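Local coordinates for protein exodeoxyribonuclease III (PDB 2VOA) that probably cleaves DNA at abasic sites as a metal-dependent AP endonuclease of the exonuclease III family, with likely 3'-5' exonuclease activity on double-stranded DNA, at residues 151-159 and 189-198. The protein carries 1 engineered substitution. Residues are numbered along the deposited sequence; the frame is centred on the assembly and turned at random.
Sequences PEPIDVHSP and RKIHPNERIY
The guanidinium of Arg189 meets Ile154 on one face, while Asp155, His192 O and water 1 lie at its edge, in plane. Asp155 O lies at the edge of the second flat group, the Tyr198 ring, near its plane. Ile154 CG2 lies over the guanidinium face toward the rim, 3.7 Å from Arg189 NH2. In the guanidinium plane, Arg189 NH2 donates to Asp155 OD2 across 2.8 Å with an N-H...O angle of 171°, a nearly straight hydrogen bond that forms part of a salt bridge. The carboxylate is not coplanar with its partner: the two planes stand 46° apart, and OD2 is approached from above its own plane. Asp155 OD2 also pairs with Arg216, whereas OD1 accepts the backbone N-H of Glu152, so both oxygens are tied down. Water 2 joins Asp155 OD1 to Arg189 NE, and water 1 links Ile154 O, Arg189 NH2 and Ile197 N. Arg189 NH1 hydrogen-bonds His192 O (3.0 Å), nearly in line with its C=O, and Glu195 O (2.8 Å), tilted from the guanidinium plane but met on a lone pair, spanning the type II beta turn from His192 to Glu195. The contact joins the loop after strand 141-144, with its short 3-10 turn, to the chain leaving helix 187-191, within the DNase I-like fold. With CG1 anti to the backbone N (chi1 -165°), Ile154 runs over the turn exit: CG1 lies 3.6 Å from Glu195 O, and CD1 3.7 Å from Arg196 CG, the two side chains crossing at about a right angle. Beyond it, Tyr198 OH comes within 3.5 Å of His157 CA, while the His157 ring packs edge-to-face with Trp215.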
ATOM      1  N   PRO A 151      10.228 -31.258   4.798  1.00 29.13           N
ATOM      2  CA  PRO A 151      10.979 -32.529   4.800  1.00 29.23           C
ATOM      3  C   PRO A 151      10.133 -33.810   4.812  1.00 29.40           C
ATOM      4  O   PRO A 151      10.594 -34.841   4.296  1.00 29.83           O
ATOM      5  CB  PRO A 151      11.810 -32.447   6.091  1.00 30.17           C
ATOM      6  CG  PRO A 151      10.983 -31.601   7.010  1.00 29.59           C
ATOM      7  CD  PRO A 151      10.333 -30.554   6.098  1.00 29.10           C
ATOM      8  N   GLU A 152       8.928 -33.753   5.397  1.00 28.25           N
ATOM      9  CA  GLU A 152       8.067 -34.948   5.480  1.00 28.08           C
ATOM     10  C   GLU A 152       6.729 -34.713   4.791  1.00 27.37           C
ATOM     11  O   GLU A 152       6.325 -33.555   4.662  1.00 27.74           O
ATOM     12  CB  GLU A 152       7.811 -35.309   6.958  1.00 28.56           C
ATOM     13  CG  GLU A 152       9.089 -35.561   7.777  1.00 31.72           C
ATOM     14  CD  GLU A 152       9.916 -36.733   7.273  1.00 34.12           C
ATOM     15  OE1 GLU A 152      11.130 -36.764   7.588  1.00 34.92           O
ATOM     16  OE2 GLU A 152       9.375 -37.640   6.584  1.00 33.85           O
ATOM     17  N   PRO A 153       6.009 -35.795   4.429  1.00 27.45           N
ATOM     18  CA  PRO A 153       4.711 -35.586   3.756  1.00 27.37           C
ATOM     19  C   PRO A 153       3.715 -34.728   4.568  1.00 27.68           C
ATOM     20  O   PRO A 153       2.955 -33.967   3.987  1.00 26.90           O
ATOM     21  CB  PRO A 153       4.182 -37.000   3.497  1.00 28.25           C
ATOM     22  CG  PRO A 153       5.365 -37.952   3.674  1.00 28.59           C
ATOM     23  CD  PRO A 153       6.331 -37.229   4.616  1.00 26.49           C
ATOM     24  N   ILE A 154       3.739 -34.834   5.893  1.00 27.05           N
ATOM     25  CA  ILE A 154       2.874 -33.975   6.744  1.00 27.96           C
ATOM     26  C   ILE A 154       3.126 -32.456   6.589  1.00 28.05           C
ATOM     27  O   ILE A 154       2.262 -31.638   6.911  1.00 28.63           O
ATOM     28  CB  ILE A 154       2.959 -34.399   8.236  1.00 27.72           C
ATOM     29  CG1 ILE A 154       1.813 -33.789   9.068  1.00 29.31           C
ATOM     30  CG2 ILE A 154       4.348 -34.080   8.797  1.00 28.47           C
ATOM     31  CD1 ILE A 154       0.453 -34.104   8.588  1.00 31.29           C
ATOM     32  N   ASP A 155       4.298 -32.083   6.052  1.00 27.27           N
ATOM     33  CA  ASP A 155       4.665 -30.669   5.887  1.00 28.01           C
ATOM     34  C   ASP A 155       4.085 -29.993   4.642  1.00 28.23           C
ATOM     35  O   ASP A 155       4.304 -28.802   4.424  1.00 28.15           O
ATOM     36  CB  ASP A 155       6.194 -30.510   5.883  1.00 28.02           C
ATOM     37  CG  ASP A 155       6.819 -30.931   7.193  1.00 29.53           C
ATOM     38  OD1 ASP A 155       7.597 -31.905   7.186  1.00 29.95           O
ATOM     39  OD2 ASP A 155       6.498 -30.309   8.240  1.00 28.79           O
ATOM     40  N   VAL A 156       3.340 -30.748   3.842  1.00 28.08           N
ATOM     41  CA  VAL A 156       2.699 -30.197   2.637  1.00 29.05           C
ATOM     42  C   VAL A 156       1.235 -30.666   2.569  1.00 29.39           C
ATOM     43  O   VAL A 156       0.880 -31.752   3.068  1.00 29.40           O
ATOM     44  CB  VAL A 156       3.456 -30.582   1.294  1.00 28.75           C
ATOM     45  CG1 VAL A 156       4.911 -30.123   1.312  1.00 30.92           C
ATOM     46  CG2 VAL A 156       3.356 -32.072   0.976  1.00 30.91           C
ATOM     47  N   HIS A 157       0.385 -29.855   1.954  1.00 30.60           N
ATOM     48  CA  HIS A 157      -1.039 -30.211   1.882  1.00 31.61           C
ATOM     49  C   HIS A 157      -1.356 -31.416   0.973  1.00 31.63           C
ATOM     50  O   HIS A 157      -2.342 -32.135   1.210  1.00 31.82           O
ATOM     51  CB  HIS A 157      -1.889 -28.989   1.490  1.00 32.29           C
ATOM     52  CG  HIS A 157      -1.499 -28.371   0.182  1.00 34.42           C
ATOM     53  ND1 HIS A 157      -1.793 -28.948  -1.033  1.00 37.55           N
ATOM     54  CD2 HIS A 157      -0.853 -27.216  -0.097  1.00 34.85           C
ATOM     55  CE1 HIS A 157      -1.327 -28.183  -2.006  1.00 38.01           C
ATOM     56  NE2 HIS A 157      -0.759 -27.122  -1.464  1.00 36.62           N
ATOM     57  N   SER A 158      -0.543 -31.629  -0.063  1.00 32.66           N
ATOM     58  CA  SER A 158      -0.818 -32.650  -1.097  1.00 33.07           C
ATOM     59  C   SER A 158       0.456 -33.381  -1.530  1.00 33.60           C
ATOM     60  O   SER A 158       0.941 -33.195  -2.658  1.00 33.09           O
ATOM     61  CB  SER A 158      -1.485 -32.019  -2.329  1.00 33.36           C
ATOM     62  OG  SER A 158      -2.696 -31.370  -1.988  1.00 34.82           O
ATOM     63  N   PRO A 159       1.020 -34.215  -0.638  1.00 33.96           N
ATOM     64  CA  PRO A 159       2.314 -34.849  -0.931  1.00 34.22           C
ATOM     65  C   PRO A 159       2.308 -35.636  -2.246  1.00 34.71           C
ATOM     66  O   PRO A 159       3.301 -35.635  -2.968  1.00 34.87           O
ATOM     67  CB  PRO A 159       2.545 -35.791   0.267  1.00 34.57           C
ATOM     68  CG  PRO A 159       1.257 -35.841   1.020  1.00 34.49           C
ATOM     69  CD  PRO A 159       0.509 -34.572   0.699  1.00 34.29           C
ATOM     70  N   ARG A 189       8.132 -30.738  15.588  1.00 28.45           N
ATOM     71  CA  ARG A 189       7.719 -32.158  15.626  1.00 29.21           C
ATOM     72  C   ARG A 189       7.994 -32.896  16.944  1.00 29.24           C
ATOM     73  O   ARG A 189       7.424 -33.969  17.196  1.00 29.55           O
ATOM     74  CB  ARG A 189       8.269 -32.920  14.406  1.00 29.19           C
ATOM     75  CG  ARG A 189       7.923 -32.249  13.074  1.00 29.42           C
ATOM     76  CD  ARG A 189       6.408 -32.060  12.954  1.00 28.66           C
ATOM     77  NE  ARG A 189       6.018 -31.534  11.657  1.00 29.16           N
ATOM     78  CZ  ARG A 189       4.796 -31.136  11.368  1.00 29.54           C
ATOM     79  NH1 ARG A 189       3.832 -31.236  12.291  1.00 28.04           N
ATOM     80  NH2 ARG A 189       4.532 -30.680  10.152  1.00 30.46           N
ATOM     81  N   LYS A 190       8.814 -32.308  17.819  1.00 29.03           N
ATOM     82  CA  LYS A 190       8.838 -32.784  19.210  1.00 28.82           C
ATOM     83  C   LYS A 190       7.481 -32.556  19.893  1.00 28.19           C
ATOM     84  O   LYS A 190       6.962 -33.438  20.604  1.00 28.66           O
ATOM     85  CB  LYS A 190       9.945 -32.053  19.987  1.00 28.99           C
ATOM     86  CG  LYS A 190      10.128 -32.549  21.429  1.00 29.34           C
ATOM     87  CD  LYS A 190      11.139 -31.725  22.244  1.00 30.81           C
ATOM     88  CE  LYS A 190      11.360 -32.425  23.588  1.00 34.36           C
ATOM     89  NZ  LYS A 190      11.576 -31.443  24.675  1.00 39.27           N
ATOM     90  N   ILE A 191       6.907 -31.376  19.654  1.00 27.53           N
ATOM     91  CA  ILE A 191       5.708 -30.938  20.369  1.00 27.39           C
ATOM     92  C   ILE A 191       4.427 -31.360  19.638  1.00 27.35           C
ATOM     93  O   ILE A 191       3.428 -31.703  20.280  1.00 27.12           O
ATOM     94  CB  ILE A 191       5.723 -29.386  20.582  1.00 27.82           C
ATOM     95  CG1 ILE A 191       6.978 -28.953  21.346  1.00 27.68           C
ATOM     96  CG2 ILE A 191       4.468 -28.913  21.350  1.00 28.70           C
ATOM     97  CD1 ILE A 191       7.193 -29.654  22.728  1.00 27.89           C
ATOM     98  N   HIS A 192       4.484 -31.282  18.305  1.00 27.44           N
ATOM     99  CA  HIS A 192       3.326 -31.510  17.430  1.00 27.70           C
ATOM    100  C   HIS A 192       3.653 -32.505  16.326  1.00 27.27           C
ATOM    101  O   HIS A 192       3.586 -32.169  15.145  1.00 26.33           O
ATOM    102  CB  HIS A 192       2.855 -30.199  16.815  1.00 27.97           C
ATOM    103  CG  HIS A 192       2.246 -29.261  17.803  1.00 30.03           C
ATOM    104  ND1 HIS A 192       1.003 -29.465  18.368  1.00 32.60           N
ATOM    105  CD2 HIS A 192       2.728 -28.120  18.350  1.00 30.05           C
ATOM    106  CE1 HIS A 192       0.737 -28.475  19.205  1.00 32.96           C
ATOM    107  NE2 HIS A 192       1.763 -27.642  19.204  1.00 30.44           N
ATOM    108  N   PRO A 193       3.986 -33.742  16.711  1.00 27.07           N
ATOM    109  CA  PRO A 193       4.294 -34.735  15.686  1.00 27.39           C
ATOM    110  C   PRO A 193       3.062 -35.045  14.830  1.00 27.08           C
ATOM    111  O   PRO A 193       1.920 -35.044  15.336  1.00 26.21           O
ATOM    112  CB  PRO A 193       4.673 -35.980  16.504  1.00 26.86           C
ATOM    113  CG  PRO A 193       3.939 -35.796  17.825  1.00 27.56           C
ATOM    114  CD  PRO A 193       4.054 -34.312  18.071  1.00 27.27           C
ATOM    115  N   ASN A 194       3.289 -35.293  13.538  1.00 27.38           N
ATOM    116  CA  ASN A 194       2.218 -35.792  12.649  1.00 27.38           C
ATOM    117  C   ASN A 194       0.925 -34.979  12.659  1.00 27.51           C
ATOM    118  O   ASN A 194      -0.177 -35.543  12.677  1.00 27.87           O
ATOM    119  CB  ASN A 194       1.932 -37.265  12.957  1.00 27.83           C
ATOM    120  CG  ASN A 194       3.140 -38.130  12.721  1.00 26.78           C
ATOM    121  OD1 ASN A 194       3.903 -37.874  11.797  1.00 27.18           O
ATOM    122  ND2 ASN A 194       3.349 -39.111  13.562  1.00 26.67           N
ATOM    123  N   GLU A 195       1.077 -33.658  12.653  1.00 28.73           N
ATOM    124  CA  GLU A 195      -0.065 -32.757  12.760  1.00 29.62           C
ATOM    125  C   GLU A 195       0.059 -31.686  11.681  1.00 29.42           C
ATOM    126  O   GLU A 195       1.139 -31.154  11.440  1.00 29.17           O
ATOM    127  CB  GLU A 195      -0.100 -32.129  14.153  1.00 29.98           C
ATOM    128  CG  GLU A 195      -1.332 -31.296  14.474  1.00 30.97           C
ATOM    129  CD  GLU A 195      -1.300 -30.741  15.910  1.00 31.98           C
ATOM    130  OE1 GLU A 195      -0.492 -31.211  16.743  1.00 33.21           O
ATOM    131  OE2 GLU A 195      -2.093 -29.822  16.174  1.00 35.26           O
ATOM    132  N   ARG A 196      -1.055 -31.415  11.003  1.00 29.86           N
ATOM    133  CA  ARG A 196      -1.067 -30.427   9.930  1.00 29.30           C
ATOM    134  C   ARG A 196      -0.951 -29.040  10.528  1.00 29.30           C
ATOM    135  O   ARG A 196      -1.905 -28.553  11.167  1.00 28.84           O
ATOM    136  CB  ARG A 196      -2.355 -30.537   9.124  1.00 29.22           C
ATOM    137  CG  ARG A 196      -2.445 -31.815   8.283  1.00 28.77           C
ATOM    138  CD  ARG A 196      -3.814 -31.916   7.658  1.00 30.19           C
ATOM    139  NE  ARG A 196      -4.818 -32.010   8.702  1.00 30.48           N
ATOM    140  CZ  ARG A 196      -6.125 -31.872   8.518  1.00 33.39           C
ATOM    141  NH1 ARG A 196      -6.612 -31.608   7.317  1.00 33.65           N
ATOM    142  NH2 ARG A 196      -6.943 -31.984   9.552  1.00 32.19           N
ATOM    143  N   ILE A 197       0.235 -28.455  10.364  1.00 29.20           N
ATOM    144  CA  ILE A 197       0.576 -27.111  10.834  1.00 29.54           C
ATOM    145  C   ILE A 197       1.376 -26.470   9.716  1.00 29.79           C
ATOM    146  O   ILE A 197       2.404 -27.011   9.315  1.00 30.08           O
ATOM    147  CB  ILE A 197       1.428 -27.144  12.099  1.00 29.43           C
ATOM    148  CG1 ILE A 197       0.661 -27.808  13.250  1.00 30.95           C
ATOM    149  CG2 ILE A 197       1.878 -25.688  12.488  1.00 30.61           C
ATOM    150  CD1 ILE A 197       1.444 -27.966  14.524  1.00 33.51           C
ATOM    151  N   TYR A 198       0.901 -25.322   9.217  1.00 29.17           N
ATOM    152  CA  TYR A 198       1.536 -24.696   8.052  1.00 29.67           C
ATOM    153  C   TYR A 198       2.044 -23.313   8.432  1.00 29.29           C
ATOM    154  O   TYR A 198       1.420 -22.618   9.235  1.00 30.04           O
ATOM    155  CB  TYR A 198       0.587 -24.618   6.854  1.00 30.05           C
ATOM    156  CG  TYR A 198       0.072 -25.970   6.445  1.00 30.57           C
ATOM    157  CD1 TYR A 198      -1.294 -26.194   6.352  1.00 31.77           C
ATOM    158  CD2 TYR A 198       0.950 -27.036   6.193  1.00 30.82           C
ATOM    159  CE1 TYR A 198      -1.810 -27.432   5.974  1.00 31.66           C
ATOM    160  CE2 TYR A 198       0.444 -28.291   5.806  1.00 29.28           C
ATOM    161  CZ  TYR A 198      -0.930 -28.484   5.735  1.00 30.54           C
ATOM    162  OH  TYR A 198      -1.437 -29.717   5.362  1.00 32.23           O
TER
HETATM  163  O   HOH W   1       2.286 -29.695   8.695  1.00 21.00           O
HETATM  164  O   HOH W   2       8.068 -32.672   9.746  1.00 21.10           O